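Local coordinates for PbSGBP-B lipoprotein (PDB 6D2Y) that probably binds polysaccharide at the cell surface, as a lipoprotein from a polysaccharide utilization locus, through a C-terminal domain of the xyloglucan-binding family, at residues 325-337 / 419-431. Numbering follows the deposited sequence.
Sequences WGAGPMQIIFGSP and NDFSSLNIFLIKG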
ATOM      1  N   TRP A 325      19.520   6.264   6.717  1.00 51.73           N
ATOM      2  CA  TRP A 325      18.740   6.230   7.950  1.00 53.91           C
ATOM      3  C   TRP A 325      18.766   4.802   8.476  1.00 58.11           C
ATOM      4  O   TRP A 325      18.112   3.917   7.913  1.00 63.84           O
ATOM      5  CB  TRP A 325      17.312   6.706   7.693  1.00 46.29           C
ATOM      6  CG  TRP A 325      16.393   6.575   8.867  1.00 48.53           C
ATOM      7  CD1 TRP A 325      16.718   6.702  10.186  1.00 43.82           C
ATOM      8  CD2 TRP A 325      14.989   6.293   8.825  1.00 50.02           C
ATOM      9  NE1 TRP A 325      15.604   6.515  10.970  1.00 48.53           N
ATOM     10  CE2 TRP A 325      14.529   6.264  10.157  1.00 46.28           C
ATOM     11  CE3 TRP A 325      14.077   6.063   7.791  1.00 49.26           C
ATOM     12  CZ2 TRP A 325      13.198   6.013  10.482  1.00 43.83           C
ATOM     13  CZ3 TRP A 325      12.756   5.814   8.116  1.00 52.33           C
ATOM     14  CH2 TRP A 325      12.329   5.793   9.450  1.00 49.30           C
ATOM     15  N   GLY A 326      19.518   4.579   9.549  1.00 56.48           N
ATOM     16  CA  GLY A 326      19.712   3.233  10.049  1.00 57.89           C
ATOM     17  C   GLY A 326      19.400   3.051  11.518  1.00 56.66           C
ATOM     18  O   GLY A 326      19.572   1.954  12.058  1.00 57.95           O
ATOM     19  N   ALA A 327      18.944   4.106  12.186  1.00 51.45           N
ATOM     20  CA  ALA A 327      18.593   3.991  13.593  1.00 56.73           C
ATOM     21  C   ALA A 327      17.479   4.974  13.910  1.00 58.98           C
ATOM     22  O   ALA A 327      17.257   5.950  13.191  1.00 57.89           O
ATOM     23  CB  ALA A 327      19.801   4.238  14.503  1.00 59.37           C
ATOM     24  N   GLY A 328      16.776   4.701  15.002  1.00 60.65           N
ATOM     25  CA  GLY A 328      15.743   5.589  15.467  1.00 59.28           C
ATOM     26  C   GLY A 328      14.457   5.425  14.697  1.00 59.74           C
ATOM     27  O   GLY A 328      14.283   5.960  13.597  1.00 59.02           O
ATOM     28  N   PRO A 329      13.526   4.672  15.271  1.00 62.33           N
ATOM     29  CA  PRO A 329      12.263   4.411  14.578  1.00 63.08           C
ATOM     30  C   PRO A 329      11.436   5.678  14.441  1.00 58.77           C
ATOM     31  O   PRO A 329      11.379   6.511  15.349  1.00 58.71           O
ATOM     32  CB  PRO A 329      11.570   3.386  15.481  1.00 63.31           C
ATOM     33  CG  PRO A 329      12.641   2.848  16.387  1.00 61.09           C
ATOM     34  CD  PRO A 329      13.595   3.987  16.572  1.00 56.87           C
HETATM   35  N   MSE A 330      10.708   5.792  13.361  1.00 54.03           N
HETATM   36  CA  MSE A 330       9.904   6.923  13.098  1.00 49.14           C
HETATM   37  C   MSE A 330       8.559   6.785  13.658  1.00 51.12           C
HETATM   38  O   MSE A 330       7.750   6.096  13.124  1.00 50.34           O
HETATM   39  CB  MSE A 330       9.771   7.079  11.601  1.00 48.01           C
HETATM   40  CG  MSE A 330       9.069   8.355  11.189  1.00 47.88           C
HETATM   41 SE   MSE A 330       8.656   8.674   9.338  0.59 49.63          SE
HETATM   42  CE  MSE A 330      10.377   9.028   8.639  1.00 56.02           C
ATOM     43  N   GLN A 331       8.283   7.495  14.712  1.00 50.70           N
ATOM     44  CA  GLN A 331       6.978   7.458  15.358  1.00 54.00           C
ATOM     45  C   GLN A 331       6.133   8.595  14.797  1.00 50.79           C
ATOM     46  O   GLN A 331       6.498   9.769  14.925  1.00 52.29           O
ATOM     47  CB  GLN A 331       7.113   7.560  16.878  1.00 55.50           C
ATOM     48  CG  GLN A 331       8.120   6.568  17.446  1.00 60.67           C
ATOM     49  CD  GLN A 331       7.900   6.251  18.913  1.00 62.78           C
ATOM     50  OE1 GLN A 331       6.818   6.477  19.455  1.00 63.02           O
ATOM     51  NE2 GLN A 331       8.926   5.708  19.559  1.00 61.90           N
ATOM     52  N   ILE A 332       5.027   8.243  14.153  1.00 50.16           N
ATOM     53  CA  ILE A 332       4.095   9.211  13.589  1.00 52.67           C
ATOM     54  C   ILE A 332       2.875   9.236  14.499  1.00 55.21           C
ATOM     55  O   ILE A 332       2.094   8.279  14.529  1.00 52.43           O
ATOM     56  CB  ILE A 332       3.727   8.856  12.143  1.00 47.50           C
ATOM     57  CG1 ILE A 332       4.997   8.650  11.313  1.00 44.71           C
ATOM     58  CG2 ILE A 332       2.855   9.937  11.529  1.00 49.58           C
ATOM     59  CD1 ILE A 332       4.765   7.938  10.000  1.00 43.95           C
ATOM     60  N   ILE A 333       2.708  10.322  15.252  1.00 58.59           N
ATOM     61  CA  ILE A 333       1.715  10.394  16.320  1.00 54.77           C
ATOM     62  C   ILE A 333       0.683  11.459  15.973  1.00 51.83           C
ATOM     63  O   ILE A 333       1.021  12.641  15.841  1.00 46.19           O
ATOM     64  CB  ILE A 333       2.356  10.699  17.684  1.00 50.43           C
ATOM     65  CG1 ILE A 333       3.662   9.919  17.869  1.00 49.25           C
ATOM     66  CG2 ILE A 333       1.390  10.377  18.810  1.00 52.09           C
ATOM     67  CD1 ILE A 333       4.903  10.777  17.732  1.00 51.77           C
ATOM     68  N   PHE A 334      -0.573  11.041  15.843  1.00 49.81           N
ATOM     69  CA  PHE A 334      -1.699  11.958  15.760  1.00 49.54           C
ATOM     70  C   PHE A 334      -2.217  12.251  17.161  1.00 56.09           C
ATOM     71  O   PHE A 334      -2.144  11.407  18.058  1.00 61.18           O
ATOM     72  CB  PHE A 334      -2.822  11.376  14.900  1.00 50.54           C
ATOM     73  CG  PHE A 334      -2.622  11.569  13.423  1.00 53.60           C
ATOM     74  CD1 PHE A 334      -2.853  12.802  12.837  1.00 50.67           C
ATOM     75  CD2 PHE A 334      -2.225  10.513  12.617  1.00 48.01           C
ATOM     76  CE1 PHE A 334      -2.679  12.984  11.480  1.00 45.01           C
ATOM     77  CE2 PHE A 334      -2.050  10.689  11.257  1.00 49.19           C
ATOM     78  CZ  PHE A 334      -2.275  11.926  10.688  1.00 44.41           C
ATOM     79  N   GLY A 335      -2.744  13.451  17.344  1.00 53.93           N
ATOM     80  CA  GLY A 335      -3.195  13.870  18.659  1.00 50.60           C
ATOM     81  C   GLY A 335      -4.403  14.772  18.581  1.00 56.08           C
ATOM     82  O   GLY A 335      -4.590  15.512  17.610  1.00 58.59           O
ATOM     83  N   SER A 336      -5.226  14.704  19.618  1.00 57.94           N
ATOM     84  CA  SER A 336      -6.389  15.551  19.803  1.00 64.36           C
ATOM     85  C   SER A 336      -5.991  16.840  20.506  1.00 63.12           C
ATOM     86  O   SER A 336      -4.914  16.927  21.106  1.00 62.65           O
ATOM     87  CB  SER A 336      -7.447  14.810  20.621  1.00 68.49           C
ATOM     88  OG  SER A 336      -7.019  14.617  21.958  1.00 73.89           O
ATOM     89  N   PRO A 337      -6.833  17.877  20.444  1.00 57.61           N
ATOM     90  CA  PRO A 337      -6.547  19.091  21.221  1.00 54.97           C
ATOM     91  C   PRO A 337      -6.473  18.828  22.711  1.00 55.36           C
ATOM     92  O   PRO A 337      -5.794  19.582  23.428  1.00 58.54           O
ATOM     93  CB  PRO A 337      -7.720  20.018  20.873  1.00 58.62           C
ATOM     94  CG  PRO A 337      -8.213  19.528  19.570  1.00 56.84           C
ATOM     95  CD  PRO A 337      -8.039  18.040  19.612  1.00 57.98           C
ATOM     96  N   ASN A 419     -11.709  13.831  15.800  1.00 69.22           N
ATOM     97  CA  ASN A 419     -11.012  14.892  16.517  1.00 69.85           C
ATOM     98  C   ASN A 419      -9.612  14.478  16.946  1.00 68.76           C
ATOM     99  O   ASN A 419      -8.786  15.347  17.247  1.00 66.54           O
ATOM    100  CB  ASN A 419     -11.824  15.317  17.740  1.00 72.90           C
ATOM    101  CG  ASN A 419     -12.919  16.303  17.398  1.00 79.53           C
ATOM    102  OD1 ASN A 419     -12.655  17.483  17.173  1.00 87.83           O
ATOM    103  ND2 ASN A 419     -14.158  15.826  17.362  1.00 81.58           N
ATOM    104  N   ASP A 420      -9.325  13.177  16.983  1.00 71.95           N
ATOM    105  CA  ASP A 420      -7.999  12.696  17.350  1.00 71.27           C
ATOM    106  C   ASP A 420      -6.965  12.919  16.254  1.00 62.79           C
ATOM    107  O   ASP A 420      -5.788  12.606  16.466  1.00 57.00           O
ATOM    108  CB  ASP A 420      -8.069  11.212  17.717  1.00 78.51           C
ATOM    109  CG  ASP A 420      -9.046  10.935  18.848  1.00 88.49           C
ATOM    110  OD1 ASP A 420     -10.238  11.271  18.700  1.00 94.97           O
ATOM    111  OD2 ASP A 420      -8.624  10.388  19.888  1.00 92.43           O
ATOM    112  N   PHE A 421      -7.366  13.447  15.099  1.00 63.45           N
ATOM    113  CA  PHE A 421      -6.430  13.773  14.029  1.00 60.64           C
ATOM    114  C   PHE A 421      -6.311  15.283  13.872  1.00 60.84           C
ATOM    115  O   PHE A 421      -6.428  15.806  12.760  1.00 62.92           O
ATOM    116  CB  PHE A 421      -6.877  13.147  12.705  1.00 58.66           C
ATOM    117  CG  PHE A 421      -7.051  11.658  12.760  1.00 63.69           C
ATOM    118  CD1 PHE A 421      -5.953  10.817  12.815  1.00 59.60           C
ATOM    119  CD2 PHE A 421      -8.318  11.098  12.754  1.00 71.13           C
ATOM    120  CE1 PHE A 421      -6.117   9.447  12.862  1.00 62.56           C
ATOM    121  CE2 PHE A 421      -8.487   9.729  12.802  1.00 71.01           C
ATOM    122  CZ  PHE A 421      -7.386   8.903  12.856  1.00 66.55           C
ATOM    123  N   SER A 422      -6.097  15.996  14.977  1.00 61.05           N
ATOM    124  CA  SER A 422      -6.000  17.452  14.949  1.00 55.18           C
ATOM    125  C   SER A 422      -4.561  17.946  14.848  1.00 49.19           C
ATOM    126  O   SER A 422      -4.291  18.924  14.138  1.00 48.68           O
ATOM    127  CB  SER A 422      -6.658  18.048  16.194  1.00 51.21           C
ATOM    128  OG  SER A 422      -7.906  17.440  16.473  1.00 53.16           O
ATOM    129  N   SER A 423      -3.635  17.297  15.554  1.00 49.68           N
ATOM    130  CA  SER A 423      -2.220  17.630  15.501  1.00 49.56           C
ATOM    131  C   SER A 423      -1.422  16.403  15.080  1.00 48.76           C
ATOM    132  O   SER A 423      -1.887  15.265  15.191  1.00 47.40           O
ATOM    133  CB  SER A 423      -1.715  18.153  16.849  1.00 42.17           C
ATOM    134  OG  SER A 423      -2.440  19.299  17.253  1.00 52.40           O
ATOM    135  N   LEU A 424      -0.205  16.647  14.597  1.00 46.59           N
ATOM    136  CA  LEU A 424       0.640  15.581  14.079  1.00 47.22           C
ATOM    137  C   LEU A 424       2.080  15.795  14.516  1.00 50.25           C
ATOM    138  O   LEU A 424       2.621  16.895  14.369  1.00 52.71           O
ATOM    139  CB  LEU A 424       0.571  15.512  12.549  1.00 45.95           C
ATOM    140  CG  LEU A 424       1.461  14.440  11.922  1.00 45.44           C
ATOM    141  CD1 LEU A 424       0.903  13.055  12.213  1.00 43.91           C
ATOM    142  CD2 LEU A 424       1.616  14.666  10.424  1.00 46.36           C
ATOM    143  N   ASN A 425       2.692  14.738  15.045  1.00 49.95           N
ATOM    144  CA  ASN A 425       4.110  14.716  15.372  1.00 43.98           C
ATOM    145  C   ASN A 425       4.793  13.615  14.574  1.00 43.64           C
ATOM    146  O   ASN A 425       4.254  12.513  14.433  1.00 43.97           O
ATOM    147  CB  ASN A 425       4.337  14.480  16.868  1.00 45.82           C
ATOM    148  CG  ASN A 425       4.426  15.767  17.655  1.00 54.53           C
ATOM    149  OD1 ASN A 425       3.912  16.801  17.233  1.00 58.49           O
ATOM    150  ND2 ASN A 425       5.082  15.710  18.809  1.00 55.68           N
ATOM    151  N   ILE A 426       5.972  13.925  14.043  1.00 39.27           N
ATOM    152  CA  ILE A 426       6.845  12.940  13.411  1.00 41.54           C
ATOM    153  C   ILE A 426       8.171  12.999  14.153  1.00 44.82           C
ATOM    154  O   ILE A 426       8.889  14.004  14.074  1.00 48.68           O
ATOM    155  CB  ILE A 426       7.033  13.200  11.910  1.00 38.43           C
ATOM    156  CG1 ILE A 426       5.673  13.327  11.216  1.00 34.65           C
ATOM    157  CG2 ILE A 426       7.873  12.096  11.283  1.00 46.18           C
ATOM    158  CD1 ILE A 426       5.705  13.048   9.733  1.00 37.86           C
ATOM    159  N   PHE A 427       8.495  11.929  14.876  1.00 47.47           N
ATOM    160  CA  PHE A 427       9.645  11.902  15.772  1.00 49.07           C
ATOM    161  C   PHE A 427      10.432  10.623  15.536  1.00 53.15           C
ATOM    162  O   PHE A 427       9.899   9.520  15.703  1.00 52.05           O
ATOM    163  CB  PHE A 427       9.194  12.000  17.233  1.00 49.79           C
ATOM    164  CG  PHE A 427      10.272  12.453  18.180  1.00 50.09           C
ATOM    165  CD1 PHE A 427      11.535  12.781  17.716  1.00 46.69           C
ATOM    166  CD2 PHE A 427      10.021  12.545  19.539  1.00 51.38           C
ATOM    167  CE1 PHE A 427      12.525  13.193  18.590  1.00 45.75           C
ATOM    168  CE2 PHE A 427      11.007  12.957  20.416  1.00 51.30           C
ATOM    169  CZ  PHE A 427      12.260  13.280  19.941  1.00 48.94           C
ATOM    170  N   LEU A 428      11.697  10.774  15.149  1.00 49.84           N
ATOM    171  CA  LEU A 428      12.624   9.653  15.017  1.00 49.49           C
ATOM    172  C   LEU A 428      13.216   9.373  16.390  1.00 47.60           C
ATOM    173  O   LEU A 428      14.137  10.064  16.831  1.00 50.32           O
ATOM    174  CB  LEU A 428      13.721   9.980  14.012  1.00 53.50           C
ATOM    175  CG  LEU A 428      13.554   9.658  12.529  1.00 51.54           C
ATOM    176  CD1 LEU A 428      12.189  10.063  12.006  1.00 47.74           C
ATOM    177  CD2 LEU A 428      14.651  10.372  11.763  1.00 48.70           C
ATOM    178  N   ILE A 429      12.694   8.361  17.076  1.00 52.68           N
ATOM    179  CA  ILE A 429      13.122   8.089  18.442  1.00 51.10           C
ATOM    180  C   ILE A 429      12.744   6.658  18.796  1.00 52.25           C
ATOM    181  O   ILE A 429      11.697   6.154  18.380  1.00 52.99           O
ATOM    182  CB  ILE A 429      12.504   9.106  19.432  1.00 52.16           C
ATOM    183  CG1 ILE A 429      12.999   8.850  20.857  1.00 54.01           C
ATOM    184  CG2 ILE A 429      10.985   9.061  19.372  1.00 53.66           C
ATOM    185  CD1 ILE A 429      12.493   9.853  21.857  1.00 50.17           C
ATOM    186  N   LYS A 430      13.615   6.006  19.560  1.00 51.19           N
ATOM    187  CA  LYS A 430      13.317   4.727  20.189  1.00 58.83           C
ATOM    188  C   LYS A 430      12.903   5.001  21.630  1.00 65.98           C
ATOM    189  O   LYS A 430      13.717   5.448  22.443  1.00 64.69           O
ATOM    190  CB  LYS A 430      14.519   3.787  20.130  1.00 58.46           C
ATOM    191  CG  LYS A 430      14.329   2.507  20.923  1.00 63.45           C
ATOM    192  CD  LYS A 430      15.643   1.999  21.489  1.00 68.81           C
ATOM    193  CE  LYS A 430      15.485   0.605  22.068  1.00 70.39           C
ATOM    194  NZ  LYS A 430      16.669  -0.258  21.815  1.00 69.38           N
ATOM    195  N   GLY A 431      11.632   4.745  21.940  1.00 68.40           N
ATOM    196  CA  GLY A 431      11.140   4.983  23.278  1.00 75.05           C
ATOM    197  C   GLY A 431      11.413   3.828  24.218  1.00 79.63           C
ATOM    198  O   GLY A 431      11.598   2.682  23.810  1.00 79.41           O
TER
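Strands 330-335 and 423-428 pair antiparallel, their axes 4.6 Å apart at closest approach, with hydrogen-bonded pairs Gln331-Phe427, Ile333-Asn425 and Gly335-Ser423 alternating with non-hydrogen-bonded ones. The ladder ends in a classic beta bulge, where Ser422 and Ser423 both donate their backbone N-H to Gly335 O, at 3.1 Å from Ser422 N and 2.9 Å from Ser423 N. Just beside it, the Phe334 ring is clamped on both faces. Leu424 CD1 sits over its centre, 3.6 Å from the centroid, in a CH-pi contact; against the opposite face, Phe421 brings its edge in a T-shaped stack with the planes at 82°, its CD1 3.5 Å from Phe334 CG. Farther along the same face of the sheet, Ile332 CG2 packs alongside Leu424 CD1, and selenomethionine Met330 rests its CG against both Leu428 CD1 and Ile426 CG2. On the other face, Gln331 has CG anti to its carbonyl carbon (chi1 -50°) and then runs out extended; its NE2 donates a hydrogen bond to Ile429 O (3.0 Å), coming from above the carbonyl plane, while OE1 accepts from Arg371. Asn425 OD1 is held by Trp283 NE1. Strands 279-282 and 372-374 flank the pair and complete a four-stranded antiparallel sheet; the Met330-Ile332-Phe334 face packs on strands 311-318 and 449-458 of the opposing sheet, Met330 and Leu428 touching Ile449, to form the interior of a beta sandwich.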